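Local coordinates for protein putative dienelactone hydrolase (PDB 3F67) that probably hydrolyses ester or lactone bonds as a member of the dienelactone hydrolase family of alpha/beta-hydrolases, its natural substrate not being established, at residues 21-25 with 52-56; 39-43 with 80-84; 65-71 with 95-100. All blocks are in the same frame, centred on the assembly; numbering follows the deposited sequence. Where two conformers were deposited one is given.

Contact 1. Residues 21-25 with 52-56; sequences YHARP and CRRLA
Tyr21 carries its ring anti to the backbone N (chi1 -178°) and Arg53 bends at chi3 (-63°), and these two torsions bring the phenol oxygen and the guanidinium together where strand 21-25 passes helix 52-56. Arg53 NH1 donates to Tyr21 OH over 3.0 Å with an N-H...O angle of 161°, and the oxygen lies in the guanidinium plane. Ring and guanidinium stand nearly perpendicular, so the phenol oxygen sits at the guanidinium edge and the two groups do not stack. The aliphatic part of the arginine leans on the same oxygen, Arg53 CD lying 3.5 Å from Tyr21 OH. Arg53 NH2 turns to a salt bridge with Glu46 of its own helix, which gives the guanidinium a second anchor. Cys52 CB reaches the edge of the tyrosine ring, 3.9 Å from Tyr21 CD2. Two residues along the strand, Ala23 CB meets Ala56 CB at 3.7 Å. The methyl of Ala56 also rests on the strand backbone, with its CB 3.4 Å from Arg24 N. Small side chains at this point fit the 6.6 Å approach of the axes of segments 21-25 and 52-56, which run almost in the same direction. Cys52 continues onto Val37 and Ala64 of the neighbouring strands. This is the layering of an alpha/beta-hydrolase sandwich, in which helix 46-57, the crossover between parallel strands 32-38 and 61-65, packs on one face of the sheet.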
ATOM      1  N   TYR A  21      -2.155   1.959  13.325  1.00 15.20           N
ATOM      2  CA  TYR A  21      -1.045   2.743  13.874  1.00 15.97           C
ATOM      3  C   TYR A  21      -1.007   4.036  13.072  1.00 15.52           C
ATOM      4  O   TYR A  21      -1.289   4.021  11.870  1.00 14.74           O
ATOM      5  CB  TYR A  21       0.254   1.967  13.629  1.00 14.24           C
ATOM      6  CG  TYR A  21       1.502   2.648  14.199  1.00 15.11           C
ATOM      7  CD1 TYR A  21       1.768   2.619  15.572  1.00 17.53           C
ATOM      8  CD2 TYR A  21       2.406   3.274  13.354  1.00 14.40           C
ATOM      9  CE1 TYR A  21       2.925   3.256  16.092  1.00 18.45           C
ATOM     10  CE2 TYR A  21       3.556   3.871  13.841  1.00 16.72           C
ATOM     11  CZ  TYR A  21       3.802   3.861  15.212  1.00 17.55           C
ATOM     12  OH  TYR A  21       4.936   4.463  15.703  1.00 19.17           O
ATOM     13  N   HIS A  22      -0.672   5.142  13.713  1.00 14.92           N
ATOM     14  CA  HIS A  22      -0.547   6.408  12.974  1.00 16.29           C
ATOM     15  C   HIS A  22       0.627   7.226  13.462  1.00 16.00           C
ATOM     16  O   HIS A  22       0.998   7.150  14.641  1.00 17.76           O
ATOM     17  CB  HIS A  22      -1.866   7.242  13.010  1.00 16.42           C
ATOM     18  CG  HIS A  22      -2.286   7.649  14.392  1.00 18.56           C
ATOM     19  ND1 HIS A  22      -2.026   8.895  14.926  1.00 23.31           N
ATOM     20  CD2 HIS A  22      -2.936   6.956  15.359  1.00 22.89           C
ATOM     21  CE1 HIS A  22      -2.472   8.941  16.173  1.00 25.49           C
ATOM     22  NE2 HIS A  22      -3.047   7.784  16.454  1.00 24.98           N
ATOM     23  N   ALA A  23       1.217   7.994  12.558  1.00 15.54           N
ATOM     24  CA  ALA A  23       2.354   8.863  12.901  1.00 15.33           C
ATOM     25  C   ALA A  23       2.170  10.155  12.135  1.00 15.21           C
ATOM     26  O   ALA A  23       1.666  10.142  10.998  1.00 14.41           O
ATOM     27  CB  ALA A  23       3.723   8.188  12.464  1.00 14.91           C
ATOM     28  N   ARG A  24       2.641  11.262  12.715  1.00 14.20           N
ATOM     29  CA  ARG A  24       2.522  12.552  12.021  1.00 15.30           C
ATOM     30  C   ARG A  24       3.565  13.517  12.564  1.00 16.01           C
ATOM     31  O   ARG A  24       4.113  13.279  13.651  1.00 15.73           O
ATOM     32  CB  ARG A  24       1.143  13.165  12.303  1.00 15.34           C
ATOM     33  CG  ARG A  24       0.969  13.564  13.780  1.00 15.25           C
ATOM     34  CD  ARG A  24      -0.475  13.999  14.023  1.00 17.75           C
ATOM     35  NE  ARG A  24      -1.374  12.831  14.106  1.00 17.74           N
ATOM     36  CZ  ARG A  24      -2.711  12.928  14.064  1.00 19.81           C
ATOM     37  NH1 ARG A  24      -3.292  14.129  13.939  1.00 17.89           N
ATOM     38  NH2 ARG A  24      -3.463  11.833  14.149  1.00 19.60           N
ATOM     39  N   PRO A  25       3.836  14.597  11.817  1.00 17.69           N
ATOM     40  CA  PRO A  25       4.714  15.643  12.387  1.00 18.82           C
ATOM     41  C   PRO A  25       4.125  16.260  13.656  1.00 20.95           C
ATOM     42  O   PRO A  25       2.906  16.475  13.749  1.00 19.77           O
ATOM     43  CB  PRO A  25       4.790  16.715  11.291  1.00 19.40           C
ATOM     44  CG  PRO A  25       3.823  16.330  10.235  1.00 19.15           C
ATOM     45  CD  PRO A  25       3.361  14.917  10.455  1.00 16.95           C
ATOM     46  N   CYS A  52       5.675   4.158   8.714  1.00 13.29           N
ATOM     47  CA  CYS A  52       4.742   5.259   9.019  1.00 13.52           C
ATOM     48  C   CYS A  52       5.527   6.403   9.668  1.00 12.93           C
ATOM     49  O   CYS A  52       5.328   7.583   9.351  1.00 15.02           O
ATOM     50  CB  CYS A  52       3.665   4.786  10.012  1.00 12.58           C
ATOM     51  SG  CYS A  52       2.447   3.683   9.215  1.00 16.72           S
ATOM     52  N   ARG A  53       6.437   6.049  10.581  1.00 13.57           N
ATOM     53  CA  ARG A  53       7.239   7.091  11.234  1.00 13.10           C
ATOM     54  C   ARG A  53       8.158   7.822  10.224  1.00 13.75           C
ATOM     55  O   ARG A  53       8.303   9.056  10.307  1.00 14.80           O
ATOM     56  CB  ARG A  53       8.077   6.495  12.365  1.00 13.35           C
ATOM     57  CG  ARG A  53       7.203   6.052  13.522  1.00 12.84           C
ATOM     58  CD  ARG A  53       8.045   5.643  14.714  1.00 12.99           C
ATOM     59  NE  ARG A  53       8.934   4.485  14.507  1.00 15.34           N
ATOM     60  CZ  ARG A  53       8.638   3.224  14.772  1.00 17.52           C
ATOM     61  NH1 ARG A  53       7.420   2.881  15.197  1.00 16.51           N
ATOM     62  NH2 ARG A  53       9.598   2.282  14.591  1.00 15.48           N
ATOM     63  N   ARG A  54       8.739   7.072   9.271  1.00 14.43           N
ATOM     64  CA  ARG A  54       9.592   7.677   8.235  1.00 13.99           C
ATOM     65  C   ARG A  54       8.793   8.633   7.354  1.00 14.85           C
ATOM     66  O   ARG A  54       9.283   9.730   6.998  1.00 14.24           O
ATOM     67  CB  ARG A  54      10.305   6.585   7.419  1.00 13.28           C
ATOM     68  CG  ARG A  54      11.379   5.881   8.266  1.00 15.17           C
ATOM     69  CD  ARG A  54      12.047   4.770   7.500  1.00 14.84           C
ATOM     70  NE  ARG A  54      12.542   5.218   6.194  1.00 15.77           N
ATOM     71  CZ  ARG A  54      12.801   4.406   5.181  1.00 17.08           C
ATOM     72  NH1 ARG A  54      12.690   3.094   5.345  1.00 16.62           N
ATOM     73  NH2 ARG A  54      13.262   4.911   4.015  1.00 17.53           N
ATOM     74  N   LEU A  55       7.558   8.256   7.044  1.00 14.08           N
ATOM     75  CA  LEU A  55       6.670   9.164   6.270  1.00 14.32           C
ATOM     76  C   LEU A  55       6.294  10.409   7.068  1.00 14.88           C
ATOM     77  O   LEU A  55       6.216  11.526   6.507  1.00 15.24           O
ATOM     78  CB  LEU A  55       5.396   8.414   5.831  1.00 14.18           C
ATOM     79  CG  LEU A  55       5.628   7.429   4.656  1.00 15.73           C
ATOM     80  CD1 LEU A  55       4.444   6.446   4.501  1.00 17.30           C
ATOM     81  CD2 LEU A  55       5.857   8.203   3.344  1.00 17.04           C
ATOM     82  N   ALA A  56       6.054  10.243   8.367  1.00 14.83           N
ATOM     83  CA  ALA A  56       5.725  11.391   9.233  1.00 14.99           C
ATOM     84  C   ALA A  56       6.902  12.387   9.306  1.00 15.36           C
ATOM     85  O   ALA A  56       6.682  13.582   9.339  1.00 15.55           O
ATOM     86  CB  ALA A  56       5.337  10.921  10.629  1.00 14.10           C
TER

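Contact 2. Residues 39-43 with 80-84; sequences QEIFG and IPTLF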
ATOM      1  N   GLN A  39      -0.083  -2.766   4.549  1.00 13.38           N
ATOM      2  CA  GLN A  39       0.793  -3.870   4.999  1.00 13.39           C
ATOM      3  C   GLN A  39       1.119  -4.926   3.926  1.00 14.40           C
ATOM      4  O   GLN A  39       0.412  -5.037   2.903  1.00 14.86           O
ATOM      5  CB  GLN A  39      -0.003  -4.583   6.104  1.00 13.62           C
ATOM      6  CG  GLN A  39      -1.340  -5.087   5.564  1.00 15.12           C
ATOM      7  CD  GLN A  39      -2.079  -5.940   6.596  1.00 18.36           C
ATOM      8  OE1 GLN A  39      -2.719  -5.395   7.491  1.00 17.79           O
ATOM      9  NE2 GLN A  39      -1.943  -7.265   6.501  1.00 17.83           N
ATOM     10  N   GLU A  40       2.192  -5.700   4.175  1.00 14.22           N
ATOM     11  CA  GLU A  40       2.393  -6.993   3.524  1.00 14.78           C
ATOM     12  C   GLU A  40       1.474  -8.025   4.216  1.00 14.28           C
ATOM     13  O   GLU A  40       0.586  -7.641   5.021  1.00 14.55           O
ATOM     14  CB  GLU A  40       3.854  -7.399   3.653  1.00 14.97           C
ATOM     15  CG  GLU A  40       4.839  -6.258   3.221  1.00 15.99           C
ATOM     16  CD  GLU A  40       6.305  -6.694   3.331  1.00 20.93           C
ATOM     17  OE1 GLU A  40       6.838  -6.758   4.462  1.00 21.62           O
ATOM     18  OE2 GLU A  40       6.960  -6.908   2.283  1.00 23.39           O
ATOM     19  N   ILE A  41       1.664  -9.320   3.929  1.00 13.73           N
ATOM     20  CA  ILE A  41       0.833 -10.346   4.584  1.00 13.14           C
ATOM     21  C   ILE A  41       1.112 -10.495   6.102  1.00 13.77           C
ATOM     22  O   ILE A  41       0.406 -11.231   6.798  1.00 13.62           O
ATOM     23  CB  ILE A  41       0.995 -11.721   3.920  1.00 14.61           C
ATOM     24  CG1 ILE A  41       2.449 -12.191   3.948  1.00 14.59           C
ATOM     25  CG2 ILE A  41       0.448 -11.628   2.480  1.00 14.15           C
ATOM     26  CD1 ILE A  41       2.660 -13.594   3.432  1.00 16.49           C
ATOM     27  N   PHE A  42       2.114  -9.775   6.596  1.00 13.12           N
ATOM     28  CA  PHE A  42       2.520  -9.931   7.989  1.00 14.37           C
ATOM     29  C   PHE A  42       1.791  -9.016   8.940  1.00 14.60           C
ATOM     30  O   PHE A  42       2.064  -9.025  10.154  1.00 15.10           O
ATOM     31  CB  PHE A  42       4.057  -9.803   8.124  1.00 14.10           C
ATOM     32  CG  PHE A  42       4.793 -10.650   7.123  1.00 16.66           C
ATOM     33  CD1 PHE A  42       4.633 -12.039   7.118  1.00 16.24           C
ATOM     34  CD2 PHE A  42       5.593 -10.054   6.137  1.00 18.99           C
ATOM     35  CE1 PHE A  42       5.286 -12.872   6.144  1.00 17.41           C
ATOM     36  CE2 PHE A  42       6.255 -10.867   5.171  1.00 19.80           C
ATOM     37  CZ  PHE A  42       6.078 -12.287   5.185  1.00 17.59           C
ATOM     38  N   GLY A  43       0.892  -8.211   8.396  1.00 14.84           N
ATOM     39  CA  GLY A  43       0.099  -7.281   9.214  1.00 14.87           C
ATOM     40  C   GLY A  43       0.885  -6.039   9.569  1.00 14.41           C
ATOM     41  O   GLY A  43       1.888  -5.696   8.908  1.00 13.84           O
ATOM     42  N   ILE A  80       4.749 -19.238   5.623  1.00 17.18           N
ATOM     43  CA  ILE A  80       4.053 -18.391   4.654  1.00 17.18           C
ATOM     44  C   ILE A  80       2.891 -19.147   3.976  1.00 17.22           C
ATOM     45  O   ILE A  80       1.796 -18.608   3.821  1.00 17.81           O
ATOM     46  CB  ILE A  80       5.051 -17.714   3.689  1.00 17.67           C
ATOM     47  CG1 ILE A  80       5.831 -16.597   4.444  1.00 18.64           C
ATOM     48  CG2 ILE A  80       4.299 -17.024   2.527  1.00 19.00           C
ATOM     49  CD1 ILE A  80       7.015 -15.972   3.726  1.00 21.70           C
ATOM     50  N   PRO A  81       3.118 -20.393   3.552  1.00 17.90           N
ATOM     51  CA  PRO A  81       1.998 -21.061   2.879  1.00 18.11           C
ATOM     52  C   PRO A  81       0.719 -21.183   3.725  1.00 18.04           C
ATOM     53  O   PRO A  81      -0.384 -21.009   3.196  1.00 18.72           O
ATOM     54  CB  PRO A  81       2.575 -22.455   2.580  1.00 18.94           C
ATOM     55  CG  PRO A  81       4.017 -22.165   2.326  1.00 19.44           C
ATOM     56  CD  PRO A  81       4.368 -21.164   3.415  1.00 18.45           C
ATOM     57  N   THR A  82       0.856 -21.508   5.015  1.00 15.55           N
ATOM     58  CA  THR A  82      -0.307 -21.643   5.887  1.00 16.20           C
ATOM     59  C   THR A  82      -0.960 -20.268   6.133  1.00 15.52           C
ATOM     60  O   THR A  82      -2.185 -20.154   6.186  1.00 16.39           O
ATOM     61  CB  THR A  82       0.068 -22.319   7.194  1.00 16.61           C
ATOM     62  OG1 THR A  82       0.651 -23.598   6.883  1.00 19.19           O
ATOM     63  CG2 THR A  82      -1.161 -22.649   8.047  1.00 16.30           C
ATOM     64  N   LEU A  83      -0.131 -19.256   6.316  1.00 14.76           N
ATOM     65  CA  LEU A  83      -0.625 -17.892   6.460  1.00 15.73           C
ATOM     66  C   LEU A  83      -1.459 -17.504   5.233  1.00 17.12           C
ATOM     67  O   LEU A  83      -2.568 -16.969   5.365  1.00 15.73           O
ATOM     68  CB  LEU A  83       0.534 -16.901   6.639  1.00 14.45           C
ATOM     69  CG  LEU A  83       0.259 -15.385   6.598  1.00 15.43           C
ATOM     70  CD1 LEU A  83      -0.818 -15.011   7.647  1.00 15.86           C
ATOM     71  CD2 LEU A  83       1.570 -14.601   6.803  1.00 15.48           C
ATOM     72  N   PHE A  84      -0.924 -17.777   4.049  0.50 17.87           N
ATOM     73  CA  PHE A  84      -1.658 -17.481   2.808  0.50 19.38           C
ATOM     74  C   PHE A  84      -2.984 -18.218   2.733  0.50 19.88           C
ATOM     75  O   PHE A  84      -4.045 -17.610   2.534  0.50 20.46           O
ATOM     76  CB  PHE A  84      -0.801 -17.828   1.591  0.50 19.77           C
ATOM     77  CG  PHE A  84      -0.211 -16.644   0.949  0.50 22.30           C
ATOM     78  CD1 PHE A  84       1.163 -16.490   0.844  0.50 24.84           C
ATOM     79  CD2 PHE A  84      -1.035 -15.643   0.484  0.50 22.38           C
ATOM     80  CE1 PHE A  84       1.690 -15.360   0.249  0.50 24.00           C
ATOM     81  CE2 PHE A  84      -0.515 -14.513  -0.093  0.50 22.21           C
ATOM     82  CZ  PHE A  84       0.844 -14.370  -0.217  0.50 25.13           C
TER
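Ile41 meets Leu83 with its CD1 3.7 Å from Leu83 CD2, the two side chains crossing at a slant. CG1 of Ile41 lies between the backbone N and the carbonyl carbon (chi1 59°), and the extended chi2 (174°) carries CD1 out to the helix's side chains. There CD1 also finds Ile80 CG2 at 3.9 Å, so this methyl touches Ile80 and Leu83, three residues apart on the helix, and also the ring of Phe84 in the conformer described. Leu83 holds its CG anti to the backbone N (chi1 171°), which presents CD2 to Ile41 CD1 and, at 3.6 Å, to Ile41 O. Phe42 adds a ring: Ile80 CD1 approaches its edge, 4.1 Å from Phe42 CZ, while Ile41 CG1 lies over one face. Phe84 was modelled in two conformers, so its fit is less certain. No hydrogen bond crosses the interface. Ile41 and Phe42 occupy the two central positions of a type I turn from Glu40 to Gly43, and Gln39 NE2 donates to Glu40 O at 3.0 Å beside it. The turn joins strand 32-38 to helix 46-57; Ile41 also touches Tyr68 of the loop after strand 61-65 and Trp124 at the start of helix 124-133, so it contacts both this helix and helix 80-88.

Contact 3. Residues 65-71 with 95-100; sequences PELYFRQ and QVLADL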
ATOM      1  N   PRO A  65      -3.582   0.574   8.751  1.00 14.26           N
ATOM      2  CA  PRO A  65      -4.659  -0.237   9.373  1.00 13.44           C
ATOM      3  C   PRO A  65      -4.328  -1.744   9.415  1.00 13.77           C
ATOM      4  O   PRO A  65      -3.679  -2.279   8.504  1.00 14.41           O
ATOM      5  CB  PRO A  65      -5.855   0.013   8.435  1.00 13.85           C
ATOM      6  CG  PRO A  65      -5.218   0.215   7.064  1.00 13.17           C
ATOM      7  CD  PRO A  65      -3.934   1.019   7.377  1.00 14.35           C
ATOM      8  N   GLU A  66      -4.826  -2.387  10.461  0.50 14.23           N
ATOM      9  CA  GLU A  66      -4.732  -3.815  10.652  0.50 14.90           C
ATOM     10  C   GLU A  66      -5.839  -4.461   9.813  0.50 14.64           C
ATOM     11  O   GLU A  66      -6.901  -4.842  10.345  0.50 14.94           O
ATOM     12  CB  GLU A  66      -4.956  -4.112  12.136  0.50 14.40           C
ATOM     13  CG  GLU A  66      -4.354  -5.444  12.585  0.50 19.33           C
ATOM     14  CD  GLU A  66      -2.847  -5.471  12.428  0.50 25.53           C
ATOM     15  OE1 GLU A  66      -2.381  -5.754  11.301  0.50 25.67           O
ATOM     16  OE2 GLU A  66      -2.132  -5.222  13.435  0.50 29.04           O
ATOM     17  N   LEU A  67      -5.596  -4.602   8.506  1.00 14.05           N
ATOM     18  CA  LEU A  67      -6.697  -4.998   7.582  1.00 14.44           C
ATOM     19  C   LEU A  67      -7.242  -6.413   7.798  1.00 14.02           C
ATOM     20  O   LEU A  67      -8.385  -6.702   7.407  1.00 15.00           O
ATOM     21  CB  LEU A  67      -6.256  -4.805   6.120  1.00 13.25           C
ATOM     22  CG  LEU A  67      -6.048  -3.312   5.817  1.00 13.10           C
ATOM     23  CD1 LEU A  67      -5.201  -3.088   4.565  1.00 16.19           C
ATOM     24  CD2 LEU A  67      -7.411  -2.675   5.580  1.00 12.25           C
ATOM     25  N   TYR A  68      -6.449  -7.293   8.419  1.00 14.56           N
ATOM     26  CA  TYR A  68      -6.892  -8.697   8.559  1.00 13.65           C
ATOM     27  C   TYR A  68      -7.707  -8.930   9.837  1.00 15.13           C
ATOM     28  O   TYR A  68      -8.091 -10.069  10.099  1.00 15.16           O
ATOM     29  CB  TYR A  68      -5.684  -9.665   8.567  1.00 15.03           C
ATOM     30  CG  TYR A  68      -4.839  -9.701   7.279  1.00 15.06           C
ATOM     31  CD1 TYR A  68      -5.269  -9.054   6.103  1.00 15.84           C
ATOM     32  CD2 TYR A  68      -3.637 -10.418   7.258  1.00 16.82           C
ATOM     33  CE1 TYR A  68      -4.482  -9.119   4.907  1.00 16.24           C
ATOM     34  CE2 TYR A  68      -2.838 -10.494   6.096  1.00 15.56           C
ATOM     35  CZ  TYR A  68      -3.270  -9.851   4.936  1.00 18.10           C
ATOM     36  OH  TYR A  68      -2.479  -9.910   3.817  1.00 15.70           O
ATOM     37  N   PHE A  69      -7.990  -7.873  10.620  1.00 13.59           N
ATOM     38  CA  PHE A  69      -8.440  -8.064  12.036  1.00 15.53           C
ATOM     39  C   PHE A  69      -9.671  -8.962  12.234  1.00 15.39           C
ATOM     40  O   PHE A  69      -9.781  -9.660  13.250  1.00 15.60           O
ATOM     41  CB  PHE A  69      -8.599  -6.706  12.787  1.00 15.71           C
ATOM     42  CG  PHE A  69      -9.865  -5.954  12.440  1.00 17.27           C
ATOM     43  CD1 PHE A  69     -10.919  -5.885  13.353  1.00 17.72           C
ATOM     44  CD2 PHE A  69     -10.020  -5.341  11.193  1.00 16.22           C
ATOM     45  CE1 PHE A  69     -12.120  -5.182  13.016  1.00 17.41           C
ATOM     46  CE2 PHE A  69     -11.176  -4.652  10.852  1.00 17.59           C
ATOM     47  CZ  PHE A  69     -12.238  -4.570  11.762  1.00 18.19           C
ATOM     48  N   ARG A  70     -10.580  -8.969  11.266  1.00 15.60           N
ATOM     49  CA  ARG A  70     -11.819  -9.753  11.394  1.00 15.38           C
ATOM     50  C   ARG A  70     -11.566 -11.226  11.138  1.00 15.96           C
ATOM     51  O   ARG A  70     -12.300 -12.073  11.649  1.00 16.72           O
ATOM     52  CB  ARG A  70     -12.855  -9.310  10.369  1.00 15.75           C
ATOM     53  CG  ARG A  70     -13.322  -7.850  10.541  1.00 15.59           C
ATOM     54  CD  ARG A  70     -14.402  -7.543   9.506  1.00 15.23           C
ATOM     55  NE  ARG A  70     -14.720  -6.100   9.460  1.00 17.44           N
ATOM     56  CZ  ARG A  70     -13.987  -5.235   8.741  1.00 18.46           C
ATOM     57  NH1 ARG A  70     -12.913  -5.667   8.103  1.00 15.87           N
ATOM     58  NH2 ARG A  70     -14.299  -3.958   8.677  1.00 18.82           N
ATOM     59  N   GLN A  71     -10.584 -11.519  10.290  1.00 14.77           N
ATOM     60  CA  GLN A  71     -10.309 -12.889   9.833  1.00 15.64           C
ATOM     61  C   GLN A  71      -9.278 -13.580  10.728  1.00 15.61           C
ATOM     62  O   GLN A  71      -9.368 -14.767  10.936  1.00 16.89           O
ATOM     63  CB  GLN A  71      -9.830 -12.895   8.362  1.00 15.59           C
ATOM     64  CG  GLN A  71     -10.956 -12.720   7.281  1.00 17.33           C
ATOM     65  CD  GLN A  71     -11.498 -11.285   7.171  1.00 17.85           C
ATOM     66  OE1 GLN A  71     -10.747 -10.319   7.275  1.00 17.76           O
ATOM     67  NE2 GLN A  71     -12.829 -11.155   7.002  1.00 16.68           N
ATOM     68  N   GLN A  95     -13.880  -5.961   0.966  1.00 15.34           N
ATOM     69  CA  GLN A  95     -13.765  -5.585   2.364  1.00 14.73           C
ATOM     70  C   GLN A  95     -12.588  -4.654   2.584  1.00 14.29           C
ATOM     71  O   GLN A  95     -12.706  -3.647   3.318  1.00 13.92           O
ATOM     72  CB  GLN A  95     -13.611  -6.853   3.239  1.00 15.17           C
ATOM     73  CG  GLN A  95     -13.467  -6.560   4.719  1.00 14.71           C
ATOM     74  CD  GLN A  95     -13.017  -7.792   5.483  1.00 15.63           C
ATOM     75  OE1 GLN A  95     -13.841  -8.577   5.924  1.00 16.73           O
ATOM     76  NE2 GLN A  95     -11.712  -7.996   5.585  1.00 14.83           N
ATOM     77  N   VAL A  96     -11.446  -4.991   1.982  1.00 13.20           N
ATOM     78  CA  VAL A  96     -10.208  -4.224   2.151  1.00 13.49           C
ATOM     79  C   VAL A  96     -10.433  -2.808   1.611  1.00 13.61           C
ATOM     80  O   VAL A  96     -10.112  -1.818   2.277  1.00 13.98           O
ATOM     81  CB  VAL A  96      -9.002  -4.880   1.423  1.00 14.45           C
ATOM     82  CG1 VAL A  96      -7.769  -3.930   1.481  1.00 13.64           C
ATOM     83  CG2 VAL A  96      -8.613  -6.233   2.059  1.00 12.72           C
ATOM     84  N   LEU A  97     -11.006  -2.702   0.418  1.00 14.64           N
ATOM     85  CA  LEU A  97     -11.144  -1.365  -0.193  1.00 14.44           C
ATOM     86  C   LEU A  97     -12.115  -0.507   0.649  1.00 15.27           C
ATOM     87  O   LEU A  97     -11.885   0.694   0.844  1.00 14.30           O
ATOM     88  CB  LEU A  97     -11.627  -1.486  -1.646  1.00 14.97           C
ATOM     89  CG  LEU A  97     -10.649  -2.337  -2.528  1.00 16.21           C
ATOM     90  CD1 LEU A  97     -11.216  -2.363  -3.937  1.00 19.94           C
ATOM     91  CD2 LEU A  97      -9.225  -1.782  -2.556  1.00 19.74           C
ATOM     92  N   ALA A  98     -13.169  -1.125   1.174  1.00 15.51           N
ATOM     93  CA  ALA A  98     -14.114  -0.398   2.017  1.00 16.03           C
ATOM     94  C   ALA A  98     -13.439   0.031   3.339  1.00 15.79           C
ATOM     95  O   ALA A  98     -13.677   1.141   3.847  1.00 15.86           O
ATOM     96  CB  ALA A  98     -15.379  -1.267   2.307  1.00 16.99           C
ATOM     97  N   ASP A  99     -12.584  -0.823   3.883  1.00 14.17           N
ATOM     98  CA  ASP A  99     -11.844  -0.446   5.098  1.00 13.61           C
ATOM     99  C   ASP A  99     -10.898   0.729   4.802  1.00 14.37           C
ATOM    100  O   ASP A  99     -10.704   1.589   5.673  1.00 14.49           O
ATOM    101  CB  ASP A  99     -11.026  -1.643   5.648  1.00 14.04           C
ATOM    102  CG  ASP A  99     -11.906  -2.664   6.366  1.00 15.74           C
ATOM    103  OD1 ASP A  99     -13.034  -2.301   6.815  1.00 16.54           O
ATOM    104  OD2 ASP A  99     -11.488  -3.831   6.471  1.00 17.31           O
ATOM    105  N   LEU A 100     -10.239   0.730   3.639  1.00 13.79           N
ATOM    106  CA  LEU A 100      -9.365   1.857   3.332  1.00 13.43           C
ATOM    107  C   LEU A 100     -10.180   3.152   3.233  1.00 14.42           C
ATOM    108  O   LEU A 100      -9.693   4.226   3.667  1.00 14.29           O
ATOM    109  CB  LEU A 100      -8.590   1.631   2.056  1.00 14.24           C
ATOM    110  CG  LEU A 100      -7.652   0.427   2.141  1.00 13.95           C
ATOM    111  CD1 LEU A 100      -6.993   0.142   0.785  1.00 15.36           C
ATOM    112  CD2 LEU A 100      -6.558   0.628   3.252  1.00 17.53           C
TER
HETATM  113  O   HOH W   1      -9.898  -5.681   5.370  1.00 14.93           O
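Gln71 and Gln95 hold each other by a reciprocal pair of hydrogen bonds, a closed, two-bond amide pair in which each side chain both donates and accepts. Gln95 NE2 donates to Gln71 OE1 and Gln71 NE2 returns a bond to Gln95 OE1, each 3.0 Å long. The amide planes are 31° apart: the second bond falls on a lone pair in the carbonyl plane of Gln95, whereas the first reaches Gln71 OE1 from a donor tilted out of its plane. Gln95 gets there by an extended chain, while Gln71 bends at chi2 to turn its amide back toward the helix.

Beside this pair Arg70 grips Asp99 end-on. Arg70 NH1 bonds Asp99 OD2 at 2.8 Å, nearly straight at 174°, and Arg70 NH2 bonds Asp99 OD1 at 2.8 Å. Both oxygens use their syn lone pairs, and guanidinium and carboxylate lie within 9° of one plane. Phe69 CZ stands 3.5 Å above the centre of the guanidinium of Arg70, covering one of its faces. A water accepts from Gln95 NE2 at 2.9 Å and donates to Leu67 O and Asp99 OD2, tying loop, amide and carboxylate together.

Next to the polar groups Leu67 packs on the helix, its CD2 3.8 Å from Asp99 CB and its CD1 4.1 Å from Val96 CG1, and Leu100 CD2 lies against Leu67 and Pro65. Ser13 bonds Asp99 OD1 and Glu16 pairs with Arg70 NE, linking the salt bridge to the two N-terminal strands. The charge of Arg70, with further hydrogen bonds from Ser13 and the water, probably keeps the buried carboxylate of Asp99 ionised, and the two end-on bonds, with the salt bridge from NE to Glu16, fix the rotation of the guanidinium.

In the fold
Along the chain contact 2 interleaves with each of the others, whereas contact 1 closes before contact 3 opens. Contacts 1 and 2 lie farthest apart, about 23 Å between centres, and contacts 1 and 3 about 20 Å; neither pair touches. Contacts 2 and 3, about 14 Å between centres, do meet, through a probable hydrogen bond of Gln39 OE1 to Leu67 N at 3.2 Å. Strands 32-38 and 61-65, neighbours in the mixed sheet, lead into the loops of contacts 2 and 3, while the helix of contact 1 connects them. Glu40 touches Cys123, the possible nucleophile, so the joined loops probably border the active site.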